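Local atomic coordinates of envelope glycoprotein (Thogoto virus, PDB entry 5XEA), a protein that probably attaches the virus to its host-cell receptor and afterwards induces fusion of the virion with the host membrane. Residues L268-N272 / K273-V277; T279-I282 / D283-H286; N128-F131 / A132-M135. All coordinates share one frame; numbering follows the deposited sequence.

Interaction 1 of 3, residues L268-N272 / K273-V277; sequences LPFGN and KSWTV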
loop_
_atom_site.group_PDB
_atom_site.type_symbol
_atom_site.label_atom_id
_atom_site.label_comp_id
_atom_site.label_asym_id
_atom_site.label_seq_id
_atom_site.Cartn_x
_atom_site.Cartn_y
_atom_site.Cartn_z
ATOM N N LEU B 268 12.157 7.880 12.026
ATOM C CA LEU B 268 13.568 8.212 11.822
ATOM C C LEU B 268 14.138 7.869 10.445
ATOM O O LEU B 268 14.891 8.705 9.913
ATOM C CB LEU B 268 14.412 7.546 12.922
ATOM C CG LEU B 268 13.822 7.435 14.337
ATOM C CD1 LEU B 268 14.768 6.660 15.239
ATOM C CD2 LEU B 268 13.514 8.807 14.932
ATOM N N PRO B 269 13.874 6.704 9.829
ATOM C CA PRO B 269 14.567 6.393 8.558
ATOM C C PRO B 269 14.229 7.355 7.430
ATOM O O PRO B 269 14.996 7.449 6.460
ATOM C CB PRO B 269 14.109 4.960 8.234
ATOM C CG PRO B 269 13.710 4.380 9.545
ATOM C CD PRO B 269 13.125 5.532 10.335
ATOM N N PHE B 270 13.132 8.101 7.544
ATOM C CA PHE B 270 12.705 9.030 6.510
ATOM C C PHE B 270 12.897 10.484 6.902
ATOM O O PHE B 270 12.566 11.368 6.110
ATOM C CB PHE B 270 11.241 8.756 6.152
ATOM C CG PHE B 270 10.992 7.320 5.812
ATOM C CD1 PHE B 270 11.577 6.762 4.683
ATOM C CD2 PHE B 270 10.227 6.515 6.639
ATOM C CE1 PHE B 270 11.388 5.431 4.372
ATOM C CE2 PHE B 270 10.029 5.181 6.330
ATOM C CZ PHE B 270 10.617 4.638 5.184
ATOM N N GLY B 271 13.441 10.753 8.087
ATOM C CA GLY B 271 13.738 12.108 8.510
ATOM C C GLY B 271 12.593 13.098 8.406
ATOM O O GLY B 271 12.752 14.158 7.795
ATOM N N ASN B 272 11.430 12.763 8.969
ATOM C CA ASN B 272 10.324 13.711 9.097
ATOM C C ASN B 272 9.721 14.097 7.746
ATOM O O ASN B 272 9.157 15.183 7.602
ATOM C CB ASN B 272 10.768 14.972 9.851
ATOM C CG ASN B 272 9.611 15.719 10.490
ATOM O OD1 ASN B 272 8.442 15.424 10.234
ATOM N ND2 ASN B 272 9.934 16.701 11.327
ATOM N N LYS B 273 9.838 13.241 6.735
ATOM C CA LYS B 273 9.158 13.515 5.478
ATOM C C LYS B 273 7.666 13.219 5.602
ATOM O O LYS B 273 7.237 12.324 6.342
ATOM C CB LYS B 273 9.753 12.686 4.334
ATOM C CG LYS B 273 11.190 13.004 4.017
ATOM C CD LYS B 273 11.714 12.135 2.886
ATOM C CE LYS B 273 13.242 12.161 2.799
ATOM N NZ LYS B 273 13.834 13.435 3.311
ATOM N N SER B 274 6.868 13.982 4.862
ATOM C CA SER B 274 5.465 13.626 4.702
ATOM C C SER B 274 5.357 12.178 4.237
ATOM O O SER B 274 6.122 11.721 3.384
ATOM C CB SER B 274 4.789 14.553 3.689
ATOM O OG SER B 274 3.509 14.047 3.337
ATOM N N TRP B 275 4.412 11.449 4.828
ATOM C CA TRP B 275 4.135 10.085 4.412
ATOM C C TRP B 275 3.580 10.003 2.998
ATOM O O TRP B 275 3.530 8.906 2.433
ATOM C CB TRP B 275 3.150 9.450 5.401
ATOM C CG TRP B 275 3.766 9.169 6.746
ATOM C CD1 TRP B 275 3.331 9.625 7.963
ATOM C CD2 TRP B 275 4.912 8.346 7.012
ATOM N NE1 TRP B 275 4.144 9.136 8.967
ATOM C CE2 TRP B 275 5.118 8.350 8.407
ATOM C CE3 TRP B 275 5.778 7.590 6.203
ATOM C CZ2 TRP B 275 6.152 7.641 9.012
ATOM C CZ3 TRP B 275 6.818 6.887 6.809
ATOM C CH2 TRP B 275 6.990 6.919 8.202
ATOM N N THR B 276 3.143 11.128 2.421
ATOM C CA THR B 276 2.669 11.135 1.041
ATOM C C THR B 276 3.797 10.915 0.028
ATOM O O THR B 276 3.503 10.693 -1.149
ATOM C CB THR B 276 1.966 12.458 0.722
ATOM O OG1 THR B 276 2.905 13.542 0.830
ATOM C CG2 THR B 276 0.726 12.721 1.692
ATOM N N VAL B 277 5.062 10.943 0.446
ATOM C CA VAL B 277 6.166 10.645 -0.472
ATOM C C VAL B 277 6.863 9.335 -0.147
ATOM O O VAL B 277 7.766 8.935 -0.886
ATOM C CB VAL B 277 7.196 11.796 -0.548
ATOM C CG1 VAL B 277 6.516 13.111 -0.879
ATOM C CG2 VAL B 277 8.002 11.905 0.747
#

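Interaction 2 of 3, residues T279-I282 / D283-H286; sequences TASI and DDLH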
loop_
_atom_site.group_PDB
_atom_site.type_symbol
_atom_site.label_atom_id
_atom_site.label_comp_id
_atom_site.label_asym_id
_atom_site.label_seq_id
_atom_site.Cartn_x
_atom_site.Cartn_y
_atom_site.Cartn_z
ATOM N N THR B 279 7.079 5.444 -0.184
ATOM C CA THR B 279 6.485 4.334 -0.916
ATOM C C THR B 279 6.147 3.170 0.015
ATOM O O THR B 279 6.999 2.739 0.795
ATOM C CB THR B 279 7.476 3.847 -1.967
ATOM O OG1 THR B 279 7.699 4.879 -2.936
ATOM C CG2 THR B 279 6.940 2.602 -2.615
ATOM N N ALA B 280 4.926 2.627 -0.092
ATOM C CA ALA B 280 4.545 1.436 0.668
ATOM C C ALA B 280 5.065 0.174 -0.013
ATOM O O ALA B 280 5.004 0.031 -1.244
ATOM C CB ALA B 280 3.021 1.340 0.825
ATOM N N SER B 281 5.603 -0.732 0.790
ATOM C CA SER B 281 6.128 -1.977 0.251
ATOM C C SER B 281 5.049 -3.051 0.275
ATOM O O SER B 281 4.025 -2.916 0.958
ATOM C CB SER B 281 7.342 -2.440 1.050
ATOM O OG SER B 281 6.952 -2.899 2.326
ATOM N N ILE B 282 5.282 -4.117 -0.495
ATOM C CA ILE B 282 4.421 -5.300 -0.413
ATOM C C ILE B 282 4.491 -5.897 0.980
ATOM O O ILE B 282 3.477 -6.342 1.532
ATOM C CB ILE B 282 4.788 -6.342 -1.484
ATOM C CG1 ILE B 282 4.534 -5.803 -2.889
ATOM C CG2 ILE B 282 4.028 -7.663 -1.263
ATOM C CD1 ILE B 282 3.127 -5.428 -3.181
ATOM N N ASP B 283 5.677 -5.865 1.592
ATOM C CA ASP B 283 5.789 -6.283 2.984
ATOM C C ASP B 283 4.825 -5.519 3.893
ATOM O O ASP B 283 4.235 -6.105 4.801
ATOM C CB ASP B 283 7.213 -6.103 3.494
ATOM C CG ASP B 283 7.438 -6.840 4.811
ATOM O OD1 ASP B 283 7.341 -8.079 4.800
ATOM O OD2 ASP B 283 7.709 -6.199 5.844
ATOM N N ASP B 284 4.700 -4.201 3.704
ATOM C CA ASP B 284 3.753 -3.424 4.513
ATOM C C ASP B 284 2.323 -3.869 4.276
ATOM O O ASP B 284 1.509 -3.889 5.208
ATOM C CB ASP B 284 3.860 -1.935 4.201
ATOM C CG ASP B 284 5.115 -1.313 4.745
ATOM O OD1 ASP B 284 5.560 -1.709 5.835
ATOM O OD2 ASP B 284 5.669 -0.416 4.085
ATOM N N LEU B 285 1.982 -4.165 3.023
ATOM C CA LEU B 285 0.646 -4.649 2.713
ATOM C C LEU B 285 0.371 -5.995 3.376
ATOM O O LEU B 285 -0.732 -6.219 3.887
ATOM C CB LEU B 285 0.455 -4.754 1.201
ATOM C CG LEU B 285 -0.407 -3.662 0.579
ATOM C CD1 LEU B 285 0.273 -2.338 0.776
ATOM C CD2 LEU B 285 -0.667 -3.934 -0.894
ATOM N N HIS B 286 1.353 -6.908 3.356
ATOM C CA HIS B 286 1.185 -8.214 3.993
ATOM C C HIS B 286 0.907 -8.066 5.483
ATOM O O HIS B 286 0.117 -8.829 6.052
ATOM C CB HIS B 286 2.434 -9.087 3.790
ATOM C CG HIS B 286 2.589 -9.648 2.406
ATOM N ND1 HIS B 286 3.809 -10.071 1.910
ATOM C CD2 HIS B 286 1.685 -9.882 1.423
ATOM C CE1 HIS B 286 3.650 -10.525 0.679
ATOM N NE2 HIS B 286 2.373 -10.418 0.358
#

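Interaction 3 of 3, residues N128-F131 / A132-M135; sequences NWKF and AYHM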
loop_
_atom_site.group_PDB
_atom_site.type_symbol
_atom_site.label_atom_id
_atom_site.label_comp_id
_atom_site.label_asym_id
_atom_site.label_seq_id
_atom_site.Cartn_x
_atom_site.Cartn_y
_atom_site.Cartn_z
ATOM N N ASN B 128 34.667 24.004 -33.445
ATOM C CA ASN B 128 35.743 24.992 -33.401
ATOM C C ASN B 128 36.641 24.778 -34.614
ATOM O O ASN B 128 37.855 24.661 -34.460
ATOM C CB ASN B 128 36.549 24.824 -32.102
ATOM C CG ASN B 128 37.461 26.012 -31.780
ATOM O OD1 ASN B 128 37.276 27.125 -32.278
ATOM N ND2 ASN B 128 38.431 25.775 -30.895
ATOM N N TRP B 129 36.062 24.660 -35.813
ATOM C CA TRP B 129 36.819 24.166 -36.952
ATOM C C TRP B 129 37.397 25.282 -37.823
ATOM O O TRP B 129 38.057 24.977 -38.822
ATOM C CB TRP B 129 35.969 23.224 -37.818
ATOM C CG TRP B 129 34.583 23.706 -38.103
ATOM C CD1 TRP B 129 33.430 23.291 -37.487
ATOM C CD2 TRP B 129 34.186 24.658 -39.098
ATOM N NE1 TRP B 129 32.347 23.941 -38.028
ATOM C CE2 TRP B 129 32.782 24.785 -39.018
ATOM C CE3 TRP B 129 34.885 25.432 -40.038
ATOM C CZ2 TRP B 129 32.063 25.650 -39.836
ATOM C CZ3 TRP B 129 34.167 26.288 -40.855
ATOM C CH2 TRP B 129 32.768 26.388 -40.748
ATOM N N LYS B 130 37.158 26.545 -37.463
ATOM C CA LYS B 130 37.573 27.696 -38.262
ATOM C C LYS B 130 38.872 28.237 -37.673
ATOM O O LYS B 130 38.859 29.014 -36.716
ATOM C CB LYS B 130 36.482 28.760 -38.295
ATOM C CG LYS B 130 36.758 29.871 -39.313
ATOM C CD LYS B 130 36.557 29.375 -40.727
ATOM C CE LYS B 130 36.942 30.452 -41.749
ATOM N NZ LYS B 130 36.642 29.998 -43.138
ATOM N N PHE B 131 39.990 27.819 -38.257
ATOM C CA PHE B 131 41.300 28.222 -37.763
ATOM C C PHE B 131 41.446 29.737 -37.747
ATOM O O PHE B 131 41.073 30.419 -38.704
ATOM C CB PHE B 131 42.411 27.614 -38.615
ATOM C CG PHE B 131 43.787 28.043 -38.184
ATOM C CD1 PHE B 131 44.312 27.601 -36.983
ATOM C CD2 PHE B 131 44.556 28.909 -38.982
ATOM C CE1 PHE B 131 45.570 27.993 -36.575
ATOM C CE2 PHE B 131 45.819 29.312 -38.577
ATOM C CZ PHE B 131 46.336 28.850 -37.376
ATOM N N ALA B 132 41.994 30.247 -36.635
ATOM C CA ALA B 132 42.258 31.662 -36.383
ATOM C C ALA B 132 40.992 32.470 -36.254
ATOM O O ALA B 132 41.022 33.700 -36.423
ATOM C CB ALA B 132 43.168 32.286 -37.467
ATOM N N TYR B 133 39.869 31.813 -35.942
ATOM C CA TYR B 133 38.626 32.512 -35.669
ATOM C C TYR B 133 37.941 31.905 -34.454
ATOM O O TYR B 133 38.233 30.781 -34.025
ATOM C CB TYR B 133 37.656 32.455 -36.859
ATOM C CG TYR B 133 38.058 33.286 -38.056
ATOM C CD1 TYR B 133 37.550 34.569 -38.234
ATOM C CD2 TYR B 133 38.926 32.778 -39.017
ATOM C CE1 TYR B 133 37.916 35.338 -39.327
ATOM C CE2 TYR B 133 39.286 33.526 -40.121
ATOM C CZ TYR B 133 38.777 34.811 -40.265
ATOM O OH TYR B 133 39.128 35.569 -41.349
ATOM N N HIS B 134 36.994 32.666 -33.926
ATOM C CA HIS B 134 36.107 32.217 -32.867
ATOM C C HIS B 134 34.886 31.530 -33.465
ATOM O O HIS B 134 34.470 31.828 -34.593
ATOM C CB HIS B 134 35.652 33.389 -32.014
ATOM C CG HIS B 134 36.769 34.085 -31.314
ATOM N ND1 HIS B 134 37.065 33.863 -29.990
ATOM C CD2 HIS B 134 37.669 34.993 -31.757
ATOM C CE1 HIS B 134 38.100 34.608 -29.643
ATOM N NE2 HIS B 134 38.480 35.307 -30.694
ATOM N N MET B 135 34.303 30.607 -32.702
ATOM C CA MET B 135 33.101 29.950 -33.181
ATOM C C MET B 135 32.105 29.829 -32.036
ATOM O O MET B 135 32.479 29.527 -30.902
ATOM C CB MET B 135 33.423 28.589 -33.802
ATOM C CG MET B 135 32.236 28.008 -34.582
ATOM S SD MET B 135 32.662 26.588 -35.586
ATOM C CE MET B 135 33.398 27.418 -36.997
#

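Interaction 1 of 3, residues L268-N272 / K273-V277
Lys273 lays its whole side chain past the carbonyl oxygen of Phe270, which it meets at several points along its length. The closest approach is CG of Lys273 to O of Phe270, 3.0 Å, and CD follows at 3.4 Å from the same oxygen. CG sits beside the lysine's own backbone N, opposite the carbonyl carbon (chi1 -64°), and this carries the aliphatic chain back over the turn. The chain is extended through CD and CE and bends only at its last torsion. NZ stops 3.7 Å from Phe270 O; its charge has a long, weak ion pair with Asp421 of the second subunit. The backbone N of Lys273 adds a weak hydrogen bond to that oxygen, 3.4 Å from N to O.

The turn belongs to the loop that runs from strand 243-247 to the long helix 282-327 of this gp64-family fusion protein, and it begins with a short 3-10 segment, 268-270. Gly271 and Asn272 both have positive phi, and the chain bends here, with the rings of Phe270 and Trp275 meeting across the bend. The CB of Phe270 is directed toward 273-277, and its ring meets the six-membered ring of Trp275 obliquely, with planes at 76° and centroids 5.5 Å apart. CD2 of Phe270 touches CZ3 of Trp275 at 3.4 Å, a firm apolar contact at the outer corner of the indole. Arg414 of the second subunit packs on Phe270, while the indole of Trp275 meets His286 of the third subunit edge-to-face.

Interaction 2 of 3, residues T279-I282 / D283-H286
A capping box opens the long helix 282-327 of this viral fusion protein, with Ser281 at the N-cap and Asp284 three residues on. OG of Ser281 accepts the backbone N-H of Asp284 at 2.9 Å, a reasonably straight bond (153° at the hydrogen). The hydroxyl is turned between its own backbone N and carbonyl carbon (chi1 71°), which swings it over the first turn to meet that amide. The return bond is weaker: N of Ser281 reaches OD2 of Asp284 at 3.3 Å, though almost in line.

Behind the cap the helical bonds start at once. Leu285 N donates to Ser281 O at 3.2 Å, and His286 N to Ile282 O at 2.9 Å. The carboxylate of Asp284 is also gripped from the second subunit, where the backbone N atoms of Arg414 and Gly415 bond to OD1 and OD2 respectively. Asp283 makes a salt bridge to the Arg414 side chain of that same subunit, so the helix start is fastened across the trimer interface.

NE2 of His286 is hydrogen-bonded to Lys266 of the second subunit. Within the turn, CG2 of Ile282 makes a CH-pi contact over one face of the His286 ring, off-centre toward the rim, and comes to 3.5 Å from CE1 of His286.

Interaction 3 of 3, residues N128-F131 / A132-M135
The backbone N of Tyr133 donates to the carbonyl O of Lys130 at 3.1 Å, closing a type II beta turn from Lys130 to Tyr133. The bond is bent (141° at the hydrogen), with the donor tilted out of the carbonyl plane. From the two ends of the turn the side chains of Lys130 and Tyr133 run side by side in the same direction. The lysine bends at its second torsion (73°), and its CG comes to 3.6 Å from CD2 of Tyr133. Trp99 meets both, in a cation-pi contact with Lys130 and edge-to-face with Tyr133.

Further from the turn, Met135 lies against one face of the Trp129 indole, and the two side chains cross at about a right angle. Its methyl CE sits over the centre of the six-membered ring, 3.5 Å from the centroid, a close CH-pi contact. SD lies over the five-membered ring of the same indole, 3.8 Å from its centroid. A bend at the last methionine torsion (-80°) lets sulfur and methyl both cover the indole. CE also touches CB of Lys130 at 3.6 Å. The indole's rotation is fixed in part by NE1 of Trp129, hydrogen-bonded to Asp97.

At the tip, Ala132 CB lies over one face of the Phe131 ring, toward its rim; Phe131 also packs on Leu59 of the third subunit. The whole is a type II turn leading into strand 133-156 of the large antiparallel sheet, flanked by a Met-aromatic contact.

Interactions 1 and 2 lie in series on one short run of chain: the turn of 268-277 is followed almost directly by the capped start of helix 282-327, their centres 15 Å apart. They do not touch within the chain, but the trimer joins them, since Trp275 of one subunit meets His286 of another. Interaction 3 is remote from both, its centre 53 Å from that of interaction 1 and 59 Å from that of interaction 2, near the far end of the elongated molecule. All three touch the third subunit. In interaction 1 the side chain of Lys273 also lies about 6 Å from an N-acetylglucosamine of a glycan carried by the protein.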